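PDB 2HPG: ABC transporter, periplasmic substrate-binding protein from Thermotoga maritima, which probably captures a solute in the periplasm and delivers it to the membrane components of a tripartite ATP-independent (TRAP) transporter. Local coordinates for residues Ala90-Phe95 / Asn312-Glu317. Sequence-based numbering, arbitrary orientation.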
# COMPACT_ATOMS: atom_id res chain seq x y z
N ALA A 90 -4.43 -0.93 -10.69
CA ALA A 90 -3.67 -2.05 -11.23
C ALA A 90 -2.60 -1.56 -12.18
O ALA A 90 -2.86 -0.71 -13.01
CB ALA A 90 -4.59 -3.05 -11.94
N TYR A 91 -1.39 -2.10 -12.02
CA TYR A 91 -0.21 -1.81 -12.87
C TYR A 91 0.30 -0.38 -12.90
O TYR A 91 1.21 -0.10 -13.68
CB TYR A 91 -0.40 -2.34 -14.31
CG TYR A 91 -0.49 -3.83 -14.32
CD1 TYR A 91 -1.72 -4.46 -14.46
CD2 TYR A 91 0.63 -4.62 -14.12
CE1 TYR A 91 -1.81 -5.84 -14.42
CE2 TYR A 91 0.54 -6.01 -14.10
CZ TYR A 91 -0.68 -6.60 -14.26
OH TYR A 91 -0.78 -7.98 -14.21
N PHE A 92 -0.21 0.50 -12.04
CA PHE A 92 0.30 1.88 -11.95
C PHE A 92 1.83 1.98 -12.01
O PHE A 92 2.38 2.74 -12.81
CB PHE A 92 -0.24 2.62 -10.68
CG PHE A 92 0.43 3.96 -10.45
CD1 PHE A 92 0.01 5.09 -11.14
CD2 PHE A 92 1.52 4.07 -9.59
CE1 PHE A 92 0.66 6.32 -10.97
CE2 PHE A 92 2.18 5.27 -9.42
CZ PHE A 92 1.74 6.42 -10.10
N ILE A 93 2.56 1.26 -11.16
CA ILE A 93 4.02 1.46 -11.13
C ILE A 93 4.64 0.98 -12.45
O ILE A 93 5.71 1.46 -12.86
CB ILE A 93 4.71 0.80 -9.90
CG1 ILE A 93 5.95 1.59 -9.49
CG2 ILE A 93 5.11 -0.63 -10.18
CD1 ILE A 93 5.63 2.88 -8.73
N ASP A 94 3.97 0.05 -13.14
CA ASP A 94 4.48 -0.45 -14.43
C ASP A 94 4.24 0.54 -15.54
O ASP A 94 5.11 0.77 -16.37
CB ASP A 94 3.86 -1.80 -14.80
CG ASP A 94 4.54 -2.95 -14.11
OD1 ASP A 94 5.40 -3.59 -14.75
OD2 ASP A 94 4.25 -3.20 -12.93
N PHE A 95 3.05 1.14 -15.55
CA PHE A 95 2.76 2.25 -16.45
C PHE A 95 3.69 3.43 -16.21
O PHE A 95 3.97 4.18 -17.15
CB PHE A 95 1.31 2.70 -16.30
CG PHE A 95 0.31 1.64 -16.69
CD1 PHE A 95 0.50 0.85 -17.80
CD2 PHE A 95 -0.88 1.52 -15.99
CE1 PHE A 95 -0.45 -0.09 -18.18
CE2 PHE A 95 -1.82 0.58 -16.35
CZ PHE A 95 -1.61 -0.23 -17.44
N ASN A 312 -1.64 9.96 -16.96
CA ASN A 312 -0.96 10.65 -18.06
C ASN A 312 -0.23 11.90 -17.58
O ASN A 312 0.93 12.16 -17.96
CB ASN A 312 -1.98 11.00 -19.14
CG ASN A 312 -2.44 9.78 -19.91
OD1 ASN A 312 -1.62 8.92 -20.25
ND2 ASN A 312 -3.74 9.68 -20.18
N GLN A 313 -0.91 12.66 -16.72
CA GLN A 313 -0.30 13.83 -16.13
C GLN A 313 0.95 13.48 -15.36
O GLN A 313 1.95 14.15 -15.48
CB GLN A 313 -1.29 14.58 -15.24
CG GLN A 313 -0.79 15.97 -14.86
CD GLN A 313 -0.50 16.87 -16.08
OE1 GLN A 313 -1.37 17.06 -16.94
NE2 GLN A 313 0.70 17.44 -16.13
N LEU A 314 0.91 12.39 -14.59
CA LEU A 314 2.11 11.94 -13.87
C LEU A 314 3.21 11.42 -14.81
O LEU A 314 4.41 11.65 -14.57
CB LEU A 314 1.75 10.87 -12.82
CG LEU A 314 1.15 11.36 -11.49
CD1 LEU A 314 0.75 10.18 -10.58
CD2 LEU A 314 2.13 12.30 -10.76
N ILE A 315 2.81 10.72 -15.87
CA ILE A 315 3.76 10.18 -16.87
C ILE A 315 4.61 11.32 -17.49
O ILE A 315 5.86 11.25 -17.53
CB ILE A 315 3.03 9.38 -17.98
CG1 ILE A 315 2.54 8.02 -17.44
CG2 ILE A 315 3.95 9.14 -19.17
CD1 ILE A 315 1.42 7.38 -18.25
N LYS A 316 3.92 12.36 -17.94
CA LYS A 316 4.54 13.58 -18.48
C LYS A 316 5.67 14.18 -17.63
O LYS A 316 6.77 14.42 -18.13
CB LYS A 316 3.46 14.64 -18.66
CG LYS A 316 3.97 16.01 -19.12
CD LYS A 316 2.80 16.94 -19.39
CE LYS A 316 3.30 18.34 -19.71
NZ LYS A 316 2.15 19.23 -20.03
N GLU A 317 5.38 14.44 -16.36
CA GLU A 317 6.32 15.16 -15.50
C GLU A 317 7.49 14.29 -15.03
O GLU A 317 8.60 14.79 -14.76
CB GLU A 317 5.56 15.78 -14.31
CG GLU A 317 4.54 16.82 -14.77
CD GLU A 317 3.51 17.19 -13.72
OE1 GLU A 317 3.85 17.23 -12.52
OE2 GLU A 317 2.35 17.45 -14.11
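Phe92 and Leu314 bring together two helices of this family 7 (DctP-type) solute-binding fold: the single-turn helix 92-95 and the C-terminal helix 308-318. Followed outward from CB, the Phe92 side chain explains the contact. CG stands anti to the backbone N (chi1 171°), a setting that carries the ring across to helix 308-318. CB, CG, CD1, CD2 and CE2 all stay beyond 4.5 Å of residues 312-317; the touch is made by CE1, which lies 3.9 Å from Leu314 CD1, and by CZ, at the same distance from this methyl. Leu314 CD1 sits near the ring plane, so the methyl meets the edge of the ring, and the two side chains run at about a right angle to each other. Ile111 of helix 101-112 touches both Phe92 and Leu314, while Tyr302 packs on Phe92 and Trp120 on Leu314, which makes the pair part of a larger apolar cluster shared by several helices.

The evidence for a light junction is direct: no hydrogen bond crosses it, just two residue pairs come within 4.5 Å, and only 117 Å² is buried in total. Each segment also has hydrogen bonds of its own. Phe95 N donates to Tyr91 O (2.9 Å), Tyr91 being the N-cap residue. Gln313 NE2 binds Glu317 OE2 (2.6 Å, 162° at the hydrogen); OE2 accepts with its anti lone pair, the one away from OE1, and lies only 10° out of the Gln313 amide plane. Thr116 OG1 also bonds to this oxygen. The second touch across the helices is looser, with Ile315 CG1 resting 4.1 Å from Phe95 O.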